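Local coordinates for protein putative thioesterase (Syntrophus aciditrophicus SB, PDB 3HDU) that probably hydrolyses thioesters as a hotdog-fold thioesterase of the PaaI type, though neither its activity nor its natural substrate is established, at residues M72-A77 against V152-V157; R49-L52 against I57-M60; L139-D142 against L146-V149. All coordinates share one frame; numbering follows the deposited sequence.

Contact 1 (M72-A77 against V152-V157); sequences MTAGLA and VSYILV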
HETATM    1  N   MSE A  72      11.577 -10.287 -13.718  1.00 74.52           N
HETATM    2  CA  MSE A  72      12.875 -10.827 -14.149  1.00 74.89           C
HETATM    3  C   MSE A  72      14.019  -9.855 -13.866  1.00 74.03           C
HETATM    4  O   MSE A  72      15.077 -10.279 -13.394  1.00 73.93           O
HETATM    5  CB  MSE A  72      12.862 -11.188 -15.642  1.00 76.30           C
HETATM    6  CG  MSE A  72      11.992 -12.392 -15.992  1.00 77.45           C
HETATM    7 SE   MSE A  72      12.642 -14.060 -15.242  0.75 79.47          SE
HETATM    8  CE  MSE A  72      14.373 -14.136 -16.091  1.00 79.05           C
ATOM      9  N   THR A  73      13.805  -8.570 -14.177  1.00 72.74           N
ATOM     10  CA  THR A  73      14.784  -7.508 -13.913  1.00 71.92           C
ATOM     11  C   THR A  73      15.057  -7.417 -12.410  1.00 71.86           C
ATOM     12  O   THR A  73      16.219  -7.345 -11.994  1.00 71.51           O
ATOM     13  CB  THR A  73      14.317  -6.126 -14.458  1.00 71.50           C
ATOM     14  OG1 THR A  73      14.061  -6.222 -15.861  1.00 70.87           O
ATOM     15  CG2 THR A  73      15.368  -5.042 -14.222  1.00 71.14           C
ATOM     16  N   ALA A  74      13.982  -7.440 -11.618  1.00 71.61           N
ATOM     17  CA  ALA A  74      14.071  -7.416 -10.146  1.00 71.85           C
ATOM     18  C   ALA A  74      14.823  -8.640  -9.595  1.00 71.61           C
ATOM     19  O   ALA A  74      15.621  -8.513  -8.665  1.00 71.84           O
ATOM     20  CB  ALA A  74      12.679  -7.323  -9.524  1.00 71.02           C
ATOM     21  N   GLY A  75      14.564  -9.808 -10.180  1.00 71.47           N
ATOM     22  CA  GLY A  75      15.237 -11.054  -9.798  1.00 71.31           C
ATOM     23  C   GLY A  75      16.743 -11.022  -9.998  1.00 70.89           C
ATOM     24  O   GLY A  75      17.489 -11.515  -9.148  1.00 71.38           O
ATOM     25  N   LEU A  76      17.179 -10.441 -11.118  1.00 70.57           N
ATOM     26  CA  LEU A  76      18.601 -10.251 -11.419  1.00 70.14           C
ATOM     27  C   LEU A  76      19.227  -9.223 -10.467  1.00 70.47           C
ATOM     28  O   LEU A  76      20.347  -9.428 -10.009  1.00 71.01           O
ATOM     29  CB  LEU A  76      18.796  -9.816 -12.877  1.00 70.07           C
ATOM     30  CG  LEU A  76      20.218  -9.595 -13.411  1.00 69.82           C
ATOM     31  CD1 LEU A  76      21.093 -10.806 -13.171  1.00 69.61           C
ATOM     32  CD2 LEU A  76      20.172  -9.251 -14.888  1.00 69.74           C
ATOM     33  N   ALA A  77      18.517  -8.122 -10.192  1.00 70.29           N
ATOM     34  CA  ALA A  77      18.986  -7.095  -9.243  1.00 70.02           C
ATOM     35  C   ALA A  77      19.107  -7.663  -7.822  1.00 70.12           C
ATOM     36  O   ALA A  77      20.050  -7.322  -7.099  1.00 69.89           O
ATOM     37  CB  ALA A  77      18.072  -5.874  -9.251  1.00 69.96           C
ATOM     38  N   VAL A 152       9.381  -4.610  -6.275  1.00 70.01           N
ATOM     39  CA  VAL A 152       9.440  -6.065  -6.179  1.00 70.34           C
ATOM     40  C   VAL A 152      10.302  -6.491  -4.989  1.00 70.76           C
ATOM     41  O   VAL A 152      11.390  -5.946  -4.793  1.00 71.55           O
ATOM     42  CB  VAL A 152      10.029  -6.681  -7.472  1.00 69.96           C
ATOM     43  CG1 VAL A 152       9.921  -8.211  -7.447  1.00 69.34           C
ATOM     44  CG2 VAL A 152       9.329  -6.124  -8.714  1.00 69.51           C
ATOM     45  N   SER A 153       9.807  -7.453  -4.209  1.00 71.11           N
ATOM     46  CA  SER A 153      10.538  -8.035  -3.080  1.00 71.47           C
ATOM     47  C   SER A 153      10.893  -9.480  -3.412  1.00 71.69           C
ATOM     48  O   SER A 153      10.003 -10.261  -3.764  1.00 71.76           O
ATOM     49  CB  SER A 153       9.717  -7.996  -1.789  1.00 71.80           C
ATOM     50  OG  SER A 153       9.852  -6.740  -1.145  1.00 72.53           O
ATOM     51  N   TYR A 154      12.190  -9.804  -3.325  1.00 71.48           N
ATOM     52  CA  TYR A 154      12.722 -11.162  -3.502  1.00 71.28           C
ATOM     53  C   TYR A 154      13.258 -11.696  -2.176  1.00 71.59           C
ATOM     54  O   TYR A 154      13.809 -10.934  -1.376  1.00 71.06           O
ATOM     55  CB  TYR A 154      13.830 -11.202  -4.565  1.00 71.21           C
ATOM     56  CG  TYR A 154      13.315 -11.530  -5.937  1.00 71.02           C
ATOM     57  CD1 TYR A 154      12.832 -10.531  -6.782  1.00 70.83           C
ATOM     58  CD2 TYR A 154      13.276 -12.858  -6.384  1.00 70.80           C
ATOM     59  CE1 TYR A 154      12.335 -10.840  -8.053  1.00 71.10           C
ATOM     60  CE2 TYR A 154      12.777 -13.181  -7.651  1.00 71.02           C
ATOM     61  CZ  TYR A 154      12.311 -12.167  -8.482  1.00 71.12           C
ATOM     62  OH  TYR A 154      11.821 -12.470  -9.727  1.00 71.27           O
ATOM     63  N   ILE A 155      13.069 -13.000  -1.950  1.00 71.99           N
ATOM     64  CA  ILE A 155      13.592 -13.688  -0.763  1.00 72.17           C
ATOM     65  C   ILE A 155      14.337 -14.962  -1.152  1.00 72.70           C
ATOM     66  O   ILE A 155      14.085 -15.530  -2.216  1.00 72.40           O
ATOM     67  CB  ILE A 155      12.485 -14.022   0.274  1.00 72.19           C
ATOM     68  CG1 ILE A 155      11.417 -14.975  -0.296  1.00 72.29           C
ATOM     69  CG2 ILE A 155      11.823 -12.737   0.771  1.00 72.30           C
ATOM     70  CD1 ILE A 155      10.380 -15.392   0.729  1.00 72.32           C
ATOM     71  N   LEU A 156      15.253 -15.393  -0.282  1.00 73.77           N
ATOM     72  CA  LEU A 156      15.982 -16.649  -0.459  1.00 74.45           C
ATOM     73  C   LEU A 156      15.130 -17.707   0.235  1.00 74.81           C
ATOM     74  O   LEU A 156      14.950 -17.644   1.452  1.00 74.58           O
ATOM     75  CB  LEU A 156      17.382 -16.572   0.155  1.00 74.67           C
ATOM     76  CG  LEU A 156      18.325 -15.537  -0.466  1.00 74.94           C
ATOM     77  CD1 LEU A 156      19.616 -15.453   0.340  1.00 75.14           C
ATOM     78  CD2 LEU A 156      18.621 -15.847  -1.938  1.00 74.72           C
ATOM     79  N   VAL A 157      14.571 -18.635  -0.548  1.00 75.65           N
ATOM     80  CA  VAL A 157      13.712 -19.712  -0.028  1.00 76.32           C
ATOM     81  C   VAL A 157      14.572 -20.868   0.492  1.00 76.47           C
ATOM     82  O   VAL A 157      15.674 -21.120   0.007  1.00 76.72           O
ATOM     83  CB  VAL A 157      12.694 -20.225  -1.100  1.00 76.58           C
ATOM     84  CG1 VAL A 157      13.388 -21.018  -2.209  1.00 76.84           C
ATOM     85  CG2 VAL A 157      11.620 -21.091  -0.450  1.00 77.11           C
ATOM     86  OXT VAL A 157      14.184 -21.582   1.413  1.00 76.88           O
TER
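Y154 lays one face of its phenol ring against the backbone of G75, and this overlap joins helix 58-85 to strand 146-156 in the manner of a hotdog fold, where a long central helix is wrapped by an antiparallel sheet. The CA of G75 stands 3.6 Å from the centroid of the Y154 ring, 24° off the ring normal, a CH-pi contact offset toward the CE1-CZ side of the ring. At the edge of the overlap, CE1 of Y154 comes within 3.2 Å of the amide N of G75 and within 3.8 Å of CB of A74. CB of A74 also meets CB of V152 at 3.4 Å. With CG1 of V152 anti to the backbone N (chi1 -173°) and CG2 anti to the carbonyl carbon, both methyls of the valine lie at 3.6 Å from CB of A74, so the alanine sits against the branch point with a methyl to each flank. The ring can pack this close to the backbone because G75 has no side chain. T103 of strand 101-110 touches both V152 and Y154, and M60 of a second subunit packs on Y154. No hydrogen bond crosses between the segments; methyls, a backbone CA and amide N, and a ring face make the contact. The one polar end of the tyrosine, OH, is hydrogen-bonded to the backbone O of D71, which is likely to restrict how the ring can turn.

Contact 2 (R49-L52 against I57-M60); sequences RDEL and IRRM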
ATOM      1  N   ARG A  49       8.938 -10.654 -30.172  1.00 77.23           N
ATOM      2  CA  ARG A  49       9.147 -11.281 -31.495  1.00 77.02           C
ATOM      3  C   ARG A  49       7.840 -11.325 -32.283  1.00 76.62           C
ATOM      4  O   ARG A  49       7.851 -11.173 -33.503  1.00 76.77           O
ATOM      5  CB  ARG A  49       9.795 -12.654 -31.372  1.00 77.23           C
ATOM      6  CG  ARG A  49      11.098 -12.574 -30.606  1.00 77.46           C
ATOM      7  CD  ARG A  49      11.953 -13.787 -30.776  1.00 77.68           C
ATOM      8  NE  ARG A  49      13.068 -13.741 -29.834  1.00 77.83           N
ATOM      9  CZ  ARG A  49      14.204 -13.054 -29.989  1.00 77.79           C
ATOM     10  NH1 ARG A  49      14.424 -12.243 -31.031  1.00 77.80           N
ATOM     11  NH2 ARG A  49      15.125 -13.157 -29.033  1.00 77.74           N
ATOM     12  N   ASP A  50       6.736 -11.564 -31.575  1.00 76.25           N
ATOM     13  CA  ASP A  50       5.386 -11.482 -32.117  1.00 75.95           C
ATOM     14  C   ASP A  50       4.766 -10.301 -31.360  1.00 75.51           C
ATOM     15  O   ASP A  50       4.479 -10.405 -30.168  1.00 75.18           O
ATOM     16  CB  ASP A  50       4.617 -12.792 -31.884  1.00 76.22           C
ATOM     17  CG  ASP A  50       3.265 -12.841 -32.614  1.00 76.45           C
ATOM     18  OD1 ASP A  50       2.625 -11.792 -32.854  1.00 76.55           O
ATOM     19  OD2 ASP A  50       2.824 -13.964 -32.941  1.00 76.86           O
ATOM     20  N   GLU A  51       4.598  -9.174 -32.056  1.00 75.23           N
ATOM     21  CA  GLU A  51       3.986  -7.955 -31.480  1.00 74.89           C
ATOM     22  C   GLU A  51       2.478  -8.071 -31.165  1.00 74.49           C
ATOM     23  O   GLU A  51       1.943  -7.196 -30.484  1.00 74.51           O
ATOM     24  CB  GLU A  51       4.248  -6.720 -32.370  1.00 74.95           C
ATOM     25  CG  GLU A  51       5.590  -6.042 -32.162  1.00 74.97           C
ATOM     26  CD  GLU A  51       5.828  -4.917 -33.162  1.00 74.96           C
ATOM     27  OE1 GLU A  51       6.152  -5.221 -34.334  1.00 74.82           O
ATOM     28  OE2 GLU A  51       5.713  -3.734 -32.770  1.00 74.84           O
ATOM     29  N   LEU A  52       1.809  -9.112 -31.683  1.00 73.84           N
ATOM     30  CA  LEU A  52       0.389  -9.409 -31.433  1.00 73.37           C
ATOM     31  C   LEU A  52      -0.565  -8.367 -32.047  1.00 73.19           C
ATOM     32  O   LEU A  52      -1.580  -8.018 -31.436  1.00 73.46           O
ATOM     33  CB  LEU A  52       0.113  -9.607 -29.918  1.00 73.13           C
ATOM     34  CG  LEU A  52       1.034 -10.536 -29.113  1.00 72.97           C
ATOM     35  CD1 LEU A  52       0.718 -10.478 -27.619  1.00 72.78           C
ATOM     36  CD2 LEU A  52       0.948 -11.962 -29.619  1.00 72.84           C
ATOM     37  N   ILE A  57      -7.284  -9.005 -27.543  1.00 70.93           N
ATOM     38  CA  ILE A  57      -6.852  -8.631 -26.180  1.00 70.88           C
ATOM     39  C   ILE A  57      -5.340  -8.312 -26.138  1.00 71.26           C
ATOM     40  O   ILE A  57      -4.622  -8.730 -25.225  1.00 71.07           O
ATOM     41  CB  ILE A  57      -7.280  -9.708 -25.128  1.00 70.61           C
ATOM     42  CG1 ILE A  57      -6.718 -11.102 -25.461  1.00 70.50           C
ATOM     43  CG2 ILE A  57      -8.798  -9.771 -25.054  1.00 70.04           C
ATOM     44  CD1 ILE A  57      -6.940 -12.123 -24.365  1.00 70.64           C
ATOM     45  N   ARG A  58      -4.892  -7.520 -27.118  1.00 71.75           N
ATOM     46  CA  ARG A  58      -3.483  -7.126 -27.271  1.00 71.79           C
ATOM     47  C   ARG A  58      -2.959  -6.389 -26.042  1.00 71.53           C
ATOM     48  O   ARG A  58      -1.965  -6.816 -25.451  1.00 71.28           O
ATOM     49  CB  ARG A  58      -3.293  -6.245 -28.517  1.00 72.11           C
ATOM     50  CG  ARG A  58      -1.838  -5.930 -28.844  1.00 72.39           C
ATOM     51  CD  ARG A  58      -1.679  -5.001 -30.028  1.00 72.44           C
ATOM     52  NE  ARG A  58      -0.262  -4.684 -30.218  1.00 72.72           N
ATOM     53  CZ  ARG A  58       0.238  -3.794 -31.078  1.00 72.93           C
ATOM     54  NH1 ARG A  58      -0.552  -3.076 -31.886  1.00 73.10           N
ATOM     55  NH2 ARG A  58       1.561  -3.615 -31.125  1.00 73.02           N
ATOM     56  N   ARG A  59      -3.647  -5.306 -25.666  1.00 71.03           N
ATOM     57  CA  ARG A  59      -3.266  -4.463 -24.505  1.00 70.58           C
ATOM     58  C   ARG A  59      -3.160  -5.272 -23.212  1.00 69.90           C
ATOM     59  O   ARG A  59      -2.240  -5.058 -22.416  1.00 70.18           O
ATOM     60  CB  ARG A  59      -4.268  -3.324 -24.287  1.00 70.83           C
ATOM     61  CG  ARG A  59      -4.357  -2.331 -25.414  1.00 71.06           C
ATOM     62  CD  ARG A  59      -5.386  -1.256 -25.133  1.00 71.35           C
ATOM     63  NE  ARG A  59      -5.700  -0.523 -26.364  1.00 71.45           N
ATOM     64  CZ  ARG A  59      -4.942   0.429 -26.919  1.00 71.61           C
ATOM     65  NH1 ARG A  59      -3.787   0.824 -26.366  1.00 71.90           N
ATOM     66  NH2 ARG A  59      -5.347   1.002 -28.053  1.00 71.48           N
HETATM   67  N   MSE A  60      -4.098  -6.210 -23.044  1.00 68.89           N
HETATM   68  CA  MSE A  60      -4.171  -7.113 -21.888  1.00 67.80           C
HETATM   69  C   MSE A  60      -2.931  -8.008 -21.809  1.00 69.11           C
HETATM   70  O   MSE A  60      -2.277  -8.051 -20.761  1.00 69.95           O
HETATM   71  CB  MSE A  60      -5.448  -7.962 -21.972  1.00 66.90           C
HETATM   72  CG  MSE A  60      -5.827  -8.706 -20.720  1.00 66.01           C
HETATM   73 SE   MSE A  60      -7.488  -9.694 -20.978  0.75 64.52          SE
HETATM   74  CE  MSE A  60      -8.720  -8.182 -21.227  1.00 64.70           C
TER
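R58 reaches from the first turn of helix 58-85 across the loop at E51 and L52, and almost everything it meets there is backbone carbonyl. Its CG is anti to the backbone N (chi1 -173°) and the chain stays extended as far as NE, which carries the guanidinium past both oxygens in turn. CD lies 3.3 Å from the O of L52, a contact of aliphatic carbon with oxygen, while NE gives a weak hydrogen bond to the O of E51, 3.4 Å long and bent to 125° at the hydrogen. The O of E51 does not depend on that bond, since the hydroxyl of Y62 is hydrogen-bonded to it as well. The carboxylate of E51 is near the guanidinium but not in a salt bridge with it: its OE2 is 4.5 Å from NH2 of R58, and its OE1 has a long, weak ion pair with R117. Within the loop, the amide N of L52 is satisfied by OD1 of D50 at 3.0 Å, an Asx turn in which the donor comes in on the anti side of the carboxylate. I57, the N-cap residue of the helix, has its own amide N bonded to OD1 of N55. With an alanine at R58, the O of E51 would probably keep its Y62 partner but lose the weak arginine bond, and the aliphatic cover over the O of L52 would go. The contact lays the loop after strand 41-48 against the start of helix 58-85, beside a second subunit whose P25 packs on L52 and whose I19 packs on I57.

Contact 3 (L139-D142 against L146-V149); sequences LMND and LIAV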
ATOM      1  N   LEU A 139      10.345   0.720 -16.250  1.00 70.42           N
ATOM      2  CA  LEU A 139      10.256   0.104 -17.565  1.00 70.69           C
ATOM      3  C   LEU A 139       9.877   1.168 -18.595  1.00 71.55           C
ATOM      4  O   LEU A 139       8.883   1.885 -18.406  1.00 71.42           O
ATOM      5  CB  LEU A 139       9.258  -1.049 -17.548  1.00 70.43           C
ATOM      6  CG  LEU A 139       9.263  -1.959 -18.789  1.00 70.06           C
ATOM      7  CD1 LEU A 139       8.902  -3.401 -18.442  1.00 69.94           C
ATOM      8  CD2 LEU A 139       8.355  -1.424 -19.874  1.00 69.58           C
HETATM    9  N   MSE A 140      10.679   1.243 -19.669  1.00 72.36           N
HETATM   10  CA  MSE A 140      10.455   2.196 -20.769  0.50 72.29           C
HETATM   11  C   MSE A 140      10.509   1.506 -22.126  1.00 73.03           C
HETATM   12  O   MSE A 140      11.009   0.396 -22.247  1.00 73.16           O
HETATM   13  CB  MSE A 140      11.398   3.422 -20.709  0.50 71.75           C
HETATM   14  CG  MSE A 140      12.777   3.188 -20.128  0.50 71.42           C
HETATM   15 SE   MSE A 140      12.763   3.408 -18.196  0.38 70.75          SE
HETATM   16  CE  MSE A 140      14.450   2.506 -17.778  0.50 71.23           C
ATOM     17  N   ASN A 141       9.967   2.190 -23.137  1.00 73.64           N
ATOM     18  CA  ASN A 141       9.868   1.679 -24.521  1.00 74.26           C
ATOM     19  C   ASN A 141      11.044   2.123 -25.422  1.00 75.75           C
ATOM     20  O   ASN A 141      12.026   2.683 -24.917  1.00 76.06           O
ATOM     21  CB  ASN A 141       8.480   2.048 -25.112  1.00 73.56           C
ATOM     22  CG  ASN A 141       8.235   3.560 -25.236  1.00 73.12           C
ATOM     23  OD1 ASN A 141       9.151   4.380 -25.183  1.00 72.82           O
ATOM     24  ND2 ASN A 141       6.973   3.922 -25.398  1.00 72.85           N
ATOM     25  N   ASP A 142      10.951   1.825 -26.729  1.00 77.28           N
ATOM     26  CA  ASP A 142      11.910   2.272 -27.778  1.00 78.31           C
ATOM     27  C   ASP A 142      12.289   3.749 -27.684  1.00 78.45           C
ATOM     28  O   ASP A 142      13.461   4.115 -27.803  1.00 78.54           O
ATOM     29  CB  ASP A 142      11.279   2.100 -29.178  1.00 79.31           C
ATOM     30  CG  ASP A 142      11.310   0.675 -29.678  1.00 80.37           C
ATOM     31  OD1 ASP A 142      12.362   0.281 -30.229  1.00 80.95           O
ATOM     32  OD2 ASP A 142      10.270  -0.023 -29.586  1.00 81.20           O
ATOM     33  N   LEU A 146       8.540   6.489 -20.105  1.00 69.92           N
ATOM     34  CA  LEU A 146       8.201   5.657 -18.940  1.00 69.58           C
ATOM     35  C   LEU A 146       6.790   5.086 -19.091  1.00 69.45           C
ATOM     36  O   LEU A 146       5.828   5.840 -19.071  1.00 69.57           O
ATOM     37  CB  LEU A 146       8.300   6.465 -17.633  1.00 69.31           C
ATOM     38  CG  LEU A 146       8.097   5.701 -16.314  1.00 69.06           C
ATOM     39  CD1 LEU A 146       9.259   4.746 -16.068  1.00 68.53           C
ATOM     40  CD2 LEU A 146       7.950   6.668 -15.160  1.00 69.19           C
ATOM     41  N   ILE A 147       6.680   3.766 -19.257  1.00 69.88           N
ATOM     42  CA  ILE A 147       5.367   3.085 -19.410  1.00 70.32           C
ATOM     43  C   ILE A 147       4.894   2.348 -18.148  1.00 69.78           C
ATOM     44  O   ILE A 147       3.688   2.177 -17.967  1.00 69.85           O
ATOM     45  CB  ILE A 147       5.294   2.191 -20.692  1.00 70.56           C
ATOM     46  CG1 ILE A 147       6.198   0.969 -20.605  1.00 70.74           C
ATOM     47  CG2 ILE A 147       5.618   3.035 -21.947  1.00 70.48           C
ATOM     48  CD1 ILE A 147       6.278   0.194 -21.913  1.00 71.05           C
ATOM     49  N   ALA A 148       5.827   1.922 -17.290  1.00 69.17           N
ATOM     50  CA  ALA A 148       5.482   1.264 -16.020  1.00 69.41           C
ATOM     51  C   ALA A 148       6.597   1.364 -14.974  1.00 69.30           C
ATOM     52  O   ALA A 148       7.768   1.502 -15.326  1.00 69.99           O
ATOM     53  CB  ALA A 148       5.106  -0.198 -16.255  1.00 68.86           C
ATOM     54  N   VAL A 149       6.208   1.344 -13.697  1.00 68.90           N
ATOM     55  CA  VAL A 149       7.148   1.357 -12.561  1.00 68.88           C
ATOM     56  C   VAL A 149       6.771   0.188 -11.664  1.00 69.32           C
ATOM     57  O   VAL A 149       5.583  -0.159 -11.562  1.00 69.43           O
ATOM     58  CB  VAL A 149       7.148   2.696 -11.761  1.00 68.81           C
ATOM     59  CG1 VAL A 149       7.460   3.865 -12.683  1.00 68.53           C
ATOM     60  CG2 VAL A 149       5.823   2.934 -11.037  1.00 68.98           C
TER
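L139 and the pair I147 and A148 form a classic beta bulge in the hairpin of strands 132-141 and 146-156, with the extra residue in the second strand. The O of L139 takes two amides: I147 N at 3.0 Å, in the carbonyl plane, and A148 N at 3.3 Å, tilted from it. The bond returned, from L139 N to A148 O, is 2.8 Å long and nearly straight at 168°. Beyond the bulge the register has shifted by one, and M140 faces L146 as a non-hydrogen-bonded pair.

The tight part is in the bulge itself, where L139 and I147 cross obliquely. CG1 of I147 sits between its backbone N and carbonyl carbon (chi1 69°), which turns the CG1-CD1 arm toward CD2 of L139. I66, A69 and I70 of helix 58-85 cover L139, and I66 also touches A148. On the other face the fit is looser, with CD1 of L146 3.7 Å from the O of L139, while I155 of another subunit packs on L146.

Toward the turn the contact thins out. The partly exposed N141 rests ND2 against CG2 of I147 at 3.8 Å, while its OD1 accepts from the backbone N of E145 in the turn. At the closely packed end, CD2 of L139 lies 3.3 Å from both CG1 and CD1 of I147, an unusually close approach that may reflect strain or imprecision at this resolution.

How the contacts relate
Along the chain contact 2 comes first, closing before either of the others begins; contact 1 then opens on the same helix, 58-85, and spans the sequence in which contact 3 forms. Contacts 1 and 2 mark the middle and the start of that helix, their centres about 26 Å apart on opposite sides of the chain's centre, and both touch the second subunit. Contacts 1 and 3 share strand 146-156, with centres about 19 Å apart: contact 3 takes the bulged start of the strand's pairing with 132-141, contact 1 its later packing on the helix. Contacts 2 and 3 come within about 7 Å at their nearest atoms without touching. Together they illustrate how a hotdog fold unites helix, sheet and subunit interface.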